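Local coordinates for protein acetamidase (PDB 2II1) that probably hydrolyses carbon-nitrogen bonds, other than peptide bonds, in linear amides and binds calcium ions, at residues V19-Q25 against T61-E67; S26-F32 against V203-V209. All blocks are in the same frame, centred on the assembly; numbering follows the deposited sequence.

Interactions 1 and 2 lie on facing sheets of the fold, their centres about 11 Å apart. Strand 22-25 runs almost directly into strand 28-34, so the chain pairs with strand 60-67 in one sheet, turns, and then pairs with strand 201-210 in the other. Between the layers, V66 CG1 of interaction 1 meets V209 CG2 of interaction 2 at 3.4 Å, and F32 CD2 lies 3.4 Å from T61 O. Both contacts reach toward the calcium sites at one end: the side chain of T61 is about 14 Å from a bound calcium ion and that of V203 about 13 Å. Neither contact supplies a ligand to the calcium ions, whose two sites share D182.

Interaction 1 of 2, residues V19-Q25 against T61-E67; sequences VPIASCQ and TGPLYVE
A22 to Q25 run parallel to L64 to E67, the strand axes inclined by 34°, and backbone bonds link Y65 N to A22 O (2.8 Å), C24 N to Y65 O (2.9 Å) and E67 N to C24 O. Ahead of this ladder, I21 N donates to P63 O at 3.0 Å, whereas the buried N of A22 has no partner in the model. The G62-P63 peptide is cis, and the backbone angles of G62 call for glycine; I21 CD1 rests 3.5 Å from G62 O. On the outer face, P20 and Y65 lie alongside each other, pointing the same way, with P20 CB 3.8 Å from Y65 CB and P20 CG obliquely placed to the ring. The other face, carrying A22, C24, L64 and V66, forms the inward side of a β-sandwich layer, packed against strands 3-5 and 201-210. There C24 SG sits between its own N and carbonyl carbon (chi1 71°), which brings it down beside L64 CD2 at 3.8 Å, with V66 CG2 next to it. At the solvent-facing end Q25 bends at chi2 and sends NE2 to E67 OE1 (2.9 Å). That bond arrives from above the carboxylate, the amide and carboxylate planes standing 88° apart, consistent with a looser grip than an in-plane approach would give.

Interaction 2 of 2, residues S26-F32 against V203-V209; sequences SGDTVIF and VTLKVNV
The F32 ring receives L205 obliquely: CD2 of the leucine lies 3.6 Å from F32 CE1 and almost as near CD1, while the CD2 side of the ring turns to T61 and further carbons come from L5 and L180. Of the polar flat groups, the N208 amide brings OD1 to 3.1 Å from G27 CA, its ND2 being held by E76, while the D28 carboxylate takes the N-H of Q25 through OD2. L205 has CG between its own N and carbonyl carbon (chi1 56°), and this rotation spreads its two methyls over neighbouring partners, CD2 on F32 and CD1 on V30 CB at 3.7 Å. Cutting this residue back to an alanine would probably open a gap between V30 and F32 and allow the ring more movement. On the opposite face T29 CG2 meets T204 CG2 at 3.7 Å, and I31 CG1 lies alongside T204 OG1; farther along, the extended chain of K206 passes over the G27 carbonyl, with CE 3.5 Å from G27 O. Two-way backbone bonds join V30 with L205 and F32 with V203, and V207 N donates to D28 O. At its end the pairing shifts: G27 N takes V207 O, and S26 OG then accepts the N-H of V209 at 2.9 Å, nearly straight (169°). The strands run antiparallel with axes 145° apart, and strand 3-5 continues the sheet beyond 28-34. With V30, F32 and V209 touching L64, T61 and V66 of the facing layer, the pairing is that of a twisted β-sandwich sheet, its apolar face turned into the core.

Interaction 1 of 2, residues V19-Q25 against T61-E67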
ATOM      1  N   VAL A  19      -5.027  36.163  -0.113  1.00 15.79           N
ATOM      2  CA  VAL A  19      -5.503  36.945   1.028  1.00 14.92           C
ATOM      3  C   VAL A  19      -6.488  36.069   1.827  1.00 15.19           C
ATOM      4  O   VAL A  19      -7.330  35.421   1.249  1.00 11.78           O
ATOM      5  CB  VAL A  19      -6.154  38.296   0.606  1.00 14.95           C
ATOM      6  CG1 VAL A  19      -6.543  39.088   1.843  1.00 12.07           C
ATOM      7  CG2 VAL A  19      -5.195  39.118  -0.256  1.00  9.84           C
ATOM      8  N   PRO A  20      -6.340  36.008   3.156  1.00 16.05           N
ATOM      9  CA  PRO A  20      -7.275  35.180   3.927  1.00 17.15           C
ATOM     10  C   PRO A  20      -8.732  35.615   3.773  1.00 16.42           C
ATOM     11  O   PRO A  20      -9.023  36.817   3.811  1.00 19.14           O
ATOM     12  CB  PRO A  20      -6.832  35.405   5.370  1.00 16.65           C
ATOM     13  CG  PRO A  20      -5.441  35.852   5.281  1.00 16.84           C
ATOM     14  CD  PRO A  20      -5.328  36.637   4.011  1.00 14.23           C
ATOM     15  N   ILE A  21      -9.627  34.650   3.595  1.00 16.98           N
ATOM     16  CA  ILE A  21     -11.076  34.917   3.543  1.00 17.01           C
ATOM     17  C   ILE A  21     -11.664  34.900   4.963  1.00 14.73           C
ATOM     18  O   ILE A  21     -12.823  35.244   5.177  1.00 15.31           O
ATOM     19  CB  ILE A  21     -11.831  33.910   2.605  1.00 17.47           C
ATOM     20  CG1 ILE A  21     -11.797  32.483   3.176  1.00 19.82           C
ATOM     21  CG2 ILE A  21     -11.229  33.924   1.201  1.00 19.14           C
ATOM     22  CD1 ILE A  21     -12.458  31.423   2.282  1.00 22.99           C
ATOM     23  N   ALA A  22     -10.853  34.515   5.935  1.00 11.12           N
ATOM     24  CA  ALA A  22     -11.348  34.323   7.281  1.00 12.94           C
ATOM     25  C   ALA A  22     -10.204  34.051   8.233  1.00 14.05           C
ATOM     26  O   ALA A  22      -9.098  33.670   7.816  1.00 15.83           O
ATOM     27  CB  ALA A  22     -12.305  33.209   7.311  1.00 12.35           C
ATOM     28  N   SER A  23     -10.480  34.289   9.507  1.00 14.41           N
ATOM     29  CA  SER A  23      -9.526  34.093  10.583  1.00 15.44           C
ATOM     30  C   SER A  23     -10.185  33.299  11.661  1.00 16.21           C
ATOM     31  O   SER A  23     -11.410  33.382  11.816  1.00 14.05           O
ATOM     32  CB  SER A  23      -9.099  35.421  11.205  1.00 17.42           C
ATOM     33  OG  SER A  23      -8.489  36.272  10.265  1.00 19.59           O
ATOM     34  N   CYS A  24      -9.365  32.537  12.400  1.00 16.09           N
ATOM     35  CA  CYS A  24      -9.793  31.906  13.651  1.00 16.46           C
ATOM     36  C   CYS A  24      -8.681  31.930  14.702  1.00 15.99           C
ATOM     37  O   CYS A  24      -7.564  32.358  14.438  1.00 15.15           O
ATOM     38  CB  CYS A  24     -10.266  30.465  13.413  1.00 16.53           C
ATOM     39  SG  CYS A  24      -8.981  29.322  13.013  1.00 20.00           S
ATOM     40  N   GLN A  25      -9.032  31.497  15.908  1.00 16.94           N
ATOM     41  CA  GLN A  25      -8.063  31.265  16.964  1.00 17.53           C
ATOM     42  C   GLN A  25      -7.805  29.768  17.017  1.00 15.19           C
ATOM     43  O   GLN A  25      -8.614  28.983  16.536  1.00 14.53           O
ATOM     44  CB  GLN A  25      -8.595  31.725  18.322  1.00 17.94           C
ATOM     45  CG  GLN A  25      -9.067  33.181  18.397  1.00 25.26           C
ATOM     46  CD  GLN A  25      -7.963  34.213  18.140  1.00 26.78           C
ATOM     47  OE1 GLN A  25      -6.821  34.063  18.592  1.00 29.40           O
ATOM     48  NE2 GLN A  25      -8.316  35.276  17.418  1.00 19.89           N
ATOM     49  N   THR A  61     -11.456  25.679  -0.874  1.00 14.88           N
ATOM     50  CA  THR A  61     -12.067  26.722  -0.051  1.00 12.08           C
ATOM     51  C   THR A  61     -11.023  27.210   0.964  1.00 11.17           C
ATOM     52  O   THR A  61     -10.375  26.404   1.620  1.00 10.70           O
ATOM     53  CB  THR A  61     -13.336  26.203   0.666  1.00 14.95           C
ATOM     54  OG1 THR A  61     -14.309  25.788  -0.312  1.00 14.43           O
ATOM     55  CG2 THR A  61     -13.933  27.275   1.595  1.00  4.97           C
ATOM     56  N   GLY A  62     -10.859  28.526   1.065  1.00 11.35           N
ATOM     57  CA  GLY A  62      -9.802  29.131   1.871  1.00 12.07           C
ATOM     58  C   GLY A  62      -9.235  30.341   1.148  1.00 11.64           C
ATOM     59  O   GLY A  62      -9.787  30.759   0.124  1.00  8.48           O
ATOM     60  N   PRO A  63      -8.113  30.905   1.656  1.00 13.46           N
ATOM     61  CA  PRO A  63      -7.343  30.452   2.812  1.00 13.92           C
ATOM     62  C   PRO A  63      -7.834  30.961   4.162  1.00 13.03           C
ATOM     63  O   PRO A  63      -8.354  32.050   4.260  1.00 12.60           O
ATOM     64  CB  PRO A  63      -5.928  30.957   2.531  1.00 12.14           C
ATOM     65  CG  PRO A  63      -6.038  31.960   1.439  1.00 15.60           C
ATOM     66  CD  PRO A  63      -7.475  32.062   1.009  1.00 15.54           C
ATOM     67  N   LEU A  64      -7.671  30.137   5.183  1.00 13.13           N
ATOM     68  CA  LEU A  64      -8.036  30.490   6.553  1.00 11.22           C
ATOM     69  C   LEU A  64      -6.768  30.920   7.281  1.00 11.35           C
ATOM     70  O   LEU A  64      -5.790  30.156   7.305  1.00  7.23           O
ATOM     71  CB  LEU A  64      -8.654  29.271   7.254  1.00 13.15           C
ATOM     72  CG  LEU A  64      -8.814  29.393   8.764  1.00 14.51           C
ATOM     73  CD1 LEU A  64      -9.994  30.323   9.123  1.00 16.73           C
ATOM     74  CD2 LEU A  64      -8.933  28.022   9.410  1.00 14.86           C
ATOM     75  N   TYR A  65      -6.800  32.116   7.888  1.00  8.68           N
ATOM     76  CA  TYR A  65      -5.716  32.607   8.747  1.00  8.90           C
ATOM     77  C   TYR A  65      -5.964  32.144  10.186  1.00  9.28           C
ATOM     78  O   TYR A  65      -6.952  32.555  10.833  1.00  9.45           O
ATOM     79  CB  TYR A  65      -5.606  34.156   8.695  1.00 10.17           C
ATOM     80  CG  TYR A  65      -4.269  34.691   9.199  1.00 10.87           C
ATOM     81  CD1 TYR A  65      -4.003  34.777  10.566  1.00 13.43           C
ATOM     82  CD2 TYR A  65      -3.269  35.086   8.314  1.00 12.19           C
ATOM     83  CE1 TYR A  65      -2.788  35.255  11.050  1.00 13.15           C
ATOM     84  CE2 TYR A  65      -2.042  35.577   8.788  1.00 10.87           C
ATOM     85  CZ  TYR A  65      -1.812  35.650  10.167  1.00 13.14           C
ATOM     86  OH  TYR A  65      -0.615  36.105  10.689  1.00 15.64           O
ATOM     87  N   VAL A  66      -5.062  31.296  10.683  1.00  9.73           N
ATOM     88  CA  VAL A  66      -5.101  30.812  12.068  1.00 10.43           C
ATOM     89  C   VAL A  66      -4.185  31.724  12.925  1.00 11.10           C
ATOM     90  O   VAL A  66      -2.943  31.656  12.823  1.00 12.65           O
ATOM     91  CB  VAL A  66      -4.675  29.320  12.152  1.00 10.27           C
ATOM     92  CG1 VAL A  66      -4.814  28.769  13.567  1.00 14.29           C
ATOM     93  CG2 VAL A  66      -5.470  28.486  11.159  1.00  4.94           C
ATOM     94  N   GLU A  67      -4.791  32.602  13.722  1.00  9.66           N
ATOM     95  CA  GLU A  67      -4.015  33.565  14.548  1.00 11.64           C
ATOM     96  C   GLU A  67      -3.314  32.808  15.657  1.00 12.14           C
ATOM     97  O   GLU A  67      -3.895  31.890  16.213  1.00 14.22           O
ATOM     98  CB  GLU A  67      -4.908  34.618  15.181  1.00 10.25           C
ATOM     99  CG  GLU A  67      -5.633  35.491  14.186  1.00  8.60           C
ATOM    100  CD  GLU A  67      -6.247  36.741  14.799  1.00  7.89           C
ATOM    101  OE1 GLU A  67      -6.295  36.917  16.059  1.00  6.76           O
ATOM    102  OE2 GLU A  67      -6.689  37.588  13.997  1.00 14.40           O
TER

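Interaction 2 of 2, residues S26-F32 against V203-V209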
ATOM      1  N   SER A  26      -6.689  29.385  17.625  1.00 13.45           N
ATOM      2  CA  SER A  26      -6.422  27.992  17.945  1.00 13.48           C
ATOM      3  C   SER A  26      -7.603  27.411  18.742  1.00 15.67           C
ATOM      4  O   SER A  26      -8.093  28.037  19.687  1.00 14.75           O
ATOM      5  CB  SER A  26      -5.160  27.869  18.784  1.00 14.34           C
ATOM      6  OG  SER A  26      -4.815  26.503  18.973  1.00 10.95           O
ATOM      7  N   GLY A  27      -8.071  26.239  18.316  1.00 15.71           N
ATOM      8  CA  GLY A  27      -9.129  25.500  18.991  1.00 15.19           C
ATOM      9  C   GLY A  27     -10.518  25.755  18.460  1.00 13.27           C
ATOM     10  O   GLY A  27     -11.476  25.106  18.890  1.00 10.89           O
ATOM     11  N   ASP A  28     -10.643  26.693  17.525  1.00 14.15           N
ATOM     12  CA  ASP A  28     -11.943  26.972  16.927  1.00 13.18           C
ATOM     13  C   ASP A  28     -12.412  25.839  16.031  1.00 12.57           C
ATOM     14  O   ASP A  28     -11.594  25.115  15.434  1.00 12.44           O
ATOM     15  CB  ASP A  28     -11.927  28.283  16.153  1.00 15.11           C
ATOM     16  CG  ASP A  28     -11.972  29.505  17.063  1.00 13.21           C
ATOM     17  OD1 ASP A  28     -12.058  29.339  18.290  1.00 16.85           O
ATOM     18  OD2 ASP A  28     -11.924  30.647  16.545  1.00 12.13           O
ATOM     19  N   THR A  29     -13.731  25.657  15.993  1.00 11.42           N
ATOM     20  CA  THR A  29     -14.388  24.817  14.981  1.00 11.52           C
ATOM     21  C   THR A  29     -14.538  25.627  13.706  1.00 10.51           C
ATOM     22  O   THR A  29     -15.043  26.757  13.754  1.00 12.82           O
ATOM     23  CB  THR A  29     -15.777  24.341  15.427  1.00 10.85           C
ATOM     24  OG1 THR A  29     -15.633  23.535  16.591  1.00 14.05           O
ATOM     25  CG2 THR A  29     -16.444  23.499  14.342  1.00  8.51           C
ATOM     26  N   VAL A  30     -14.082  25.067  12.585  1.00 11.36           N
ATOM     27  CA  VAL A  30     -14.167  25.725  11.267  1.00  9.67           C
ATOM     28  C   VAL A  30     -14.907  24.843  10.281  1.00  9.71           C
ATOM     29  O   VAL A  30     -14.608  23.663  10.163  1.00 10.76           O
ATOM     30  CB  VAL A  30     -12.774  26.083  10.657  1.00 12.38           C
ATOM     31  CG1 VAL A  30     -12.973  27.085   9.538  1.00  6.71           C
ATOM     32  CG2 VAL A  30     -11.843  26.653  11.696  1.00 13.48           C
ATOM     33  N   ILE A  31     -15.860  25.415   9.554  1.00 11.15           N
ATOM     34  CA  ILE A  31     -16.652  24.658   8.559  1.00 11.65           C
ATOM     35  C   ILE A  31     -16.301  25.147   7.149  1.00 13.35           C
ATOM     36  O   ILE A  31     -16.369  26.349   6.883  1.00 11.41           O
ATOM     37  CB  ILE A  31     -18.186  24.793   8.831  1.00 10.49           C
ATOM     38  CG1 ILE A  31     -18.543  24.213  10.195  1.00 12.93           C
ATOM     39  CG2 ILE A  31     -19.046  24.069   7.733  1.00 10.52           C
ATOM     40  CD1 ILE A  31     -19.807  24.808  10.770  1.00 17.15           C
ATOM     41  N   PHE A  32     -15.891  24.224   6.268  1.00 12.73           N
ATOM     42  CA  PHE A  32     -15.463  24.556   4.909  1.00 11.44           C
ATOM     43  C   PHE A  32     -16.507  23.967   3.989  1.00 10.49           C
ATOM     44  O   PHE A  32     -16.682  22.752   3.981  1.00 13.90           O
ATOM     45  CB  PHE A  32     -14.105  23.904   4.550  1.00 11.91           C
ATOM     46  CG  PHE A  32     -12.905  24.544   5.179  1.00 10.73           C
ATOM     47  CD1 PHE A  32     -12.619  24.345   6.512  1.00 10.16           C
ATOM     48  CD2 PHE A  32     -12.018  25.293   4.420  1.00 11.08           C
ATOM     49  CE1 PHE A  32     -11.508  24.932   7.096  1.00  7.24           C
ATOM     50  CE2 PHE A  32     -10.887  25.862   4.985  1.00 13.07           C
ATOM     51  CZ  PHE A  32     -10.636  25.687   6.337  1.00 13.22           C
ATOM     52  N   VAL A 203     -17.058  20.334   5.194  1.00 13.60           N
ATOM     53  CA  VAL A 203     -16.167  19.724   6.163  1.00 11.40           C
ATOM     54  C   VAL A 203     -16.281  20.541   7.427  1.00 13.13           C
ATOM     55  O   VAL A 203     -16.312  21.774   7.360  1.00 12.86           O
ATOM     56  CB  VAL A 203     -14.700  19.667   5.661  1.00 10.83           C
ATOM     57  CG1 VAL A 203     -13.771  19.269   6.786  1.00 13.75           C
ATOM     58  CG2 VAL A 203     -14.576  18.688   4.546  1.00  5.08           C
ATOM     59  N   THR A 204     -16.399  19.841   8.558  1.00 11.73           N
ATOM     60  CA  THR A 204     -16.329  20.448   9.877  1.00 12.45           C
ATOM     61  C   THR A 204     -15.060  19.942  10.530  1.00 12.49           C
ATOM     62  O   THR A 204     -14.821  18.743  10.597  1.00 13.67           O
ATOM     63  CB  THR A 204     -17.581  20.108  10.720  1.00 13.57           C
ATOM     64  OG1 THR A 204     -18.737  20.597  10.039  1.00 13.49           O
ATOM     65  CG2 THR A 204     -17.525  20.736  12.122  1.00 13.07           C
ATOM     66  N   LEU A 205     -14.230  20.880  10.980  1.00 12.87           N
ATOM     67  CA  LEU A 205     -12.965  20.552  11.611  1.00 12.26           C
ATOM     68  C   LEU A 205     -12.698  21.462  12.809  1.00 13.15           C
ATOM     69  O   LEU A 205     -13.261  22.555  12.901  1.00 14.23           O
ATOM     70  CB  LEU A 205     -11.841  20.641  10.565  1.00 11.36           C
ATOM     71  CG  LEU A 205     -11.612  21.934   9.780  1.00 16.52           C
ATOM     72  CD1 LEU A 205     -10.788  22.932  10.556  1.00 18.52           C
ATOM     73  CD2 LEU A 205     -10.903  21.668   8.496  1.00 11.03           C
ATOM     74  N   LYS A 206     -11.848  20.998  13.722  1.00 12.04           N
ATOM     75  CA  LYS A 206     -11.256  21.846  14.759  1.00 14.96           C
ATOM     76  C   LYS A 206      -9.767  22.065  14.447  1.00 13.87           C
ATOM     77  O   LYS A 206      -9.001  21.096  14.149  1.00 11.97           O
ATOM     78  CB  LYS A 206     -11.435  21.178  16.125  1.00 16.31           C
ATOM     79  CG  LYS A 206     -10.952  22.007  17.313  1.00 22.56           C
ATOM     80  CD  LYS A 206     -11.367  21.373  18.653  1.00 19.05           C
ATOM     81  CE  LYS A 206     -10.508  21.916  19.826  1.00 19.83           C
ATOM     82  NZ  LYS A 206     -11.188  21.772  21.151  1.00 24.19           N
ATOM     83  N   VAL A 207      -9.337  23.325  14.482  1.00 11.68           N
ATOM     84  CA  VAL A 207      -7.963  23.654  14.151  0.50 13.25           C
ATOM     85  C   VAL A 207      -7.174  24.089  15.396  1.00 13.85           C
ATOM     86  O   VAL A 207      -7.543  25.077  16.062  1.00 12.16           O
ATOM     87  CB  VAL A 207      -7.890  24.705  13.001  0.50 12.75           C
ATOM     88  CG1 VAL A 207      -8.734  25.941  13.317  0.50 11.45           C
ATOM     89  CG2 VAL A 207      -6.440  25.076  12.711  0.50 16.04           C
ATOM     90  N   ASN A 208      -6.097  23.346  15.712  1.00 12.99           N
ATOM     91  CA  ASN A 208      -5.221  23.689  16.837  1.00 12.90           C
ATOM     92  C   ASN A 208      -3.844  24.065  16.351  1.00 15.52           C
ATOM     93  O   ASN A 208      -3.356  23.529  15.355  1.00 13.81           O
ATOM     94  CB  ASN A 208      -5.105  22.553  17.854  1.00 15.57           C
ATOM     95  CG  ASN A 208      -6.434  22.141  18.416  1.00 22.19           C
ATOM     96  OD1 ASN A 208      -7.266  22.974  18.758  1.00 26.23           O
ATOM     97  ND2 ASN A 208      -6.648  20.840  18.510  1.00 32.15           N
ATOM     98  N   VAL A 209      -3.231  25.025  17.045  1.00 15.16           N
ATOM     99  CA  VAL A 209      -1.870  25.450  16.739  1.00 14.13           C
ATOM    100  C   VAL A 209      -0.979  24.722  17.723  1.00 14.89           C
ATOM    101  O   VAL A 209      -1.268  24.695  18.931  1.00 13.74           O
ATOM    102  CB  VAL A 209      -1.689  26.957  16.859  1.00 14.54           C
ATOM    103  CG1 VAL A 209      -0.198  27.327  16.754  1.00 16.21           C
ATOM    104  CG2 VAL A 209      -2.486  27.661  15.798  1.00 11.60           C
TER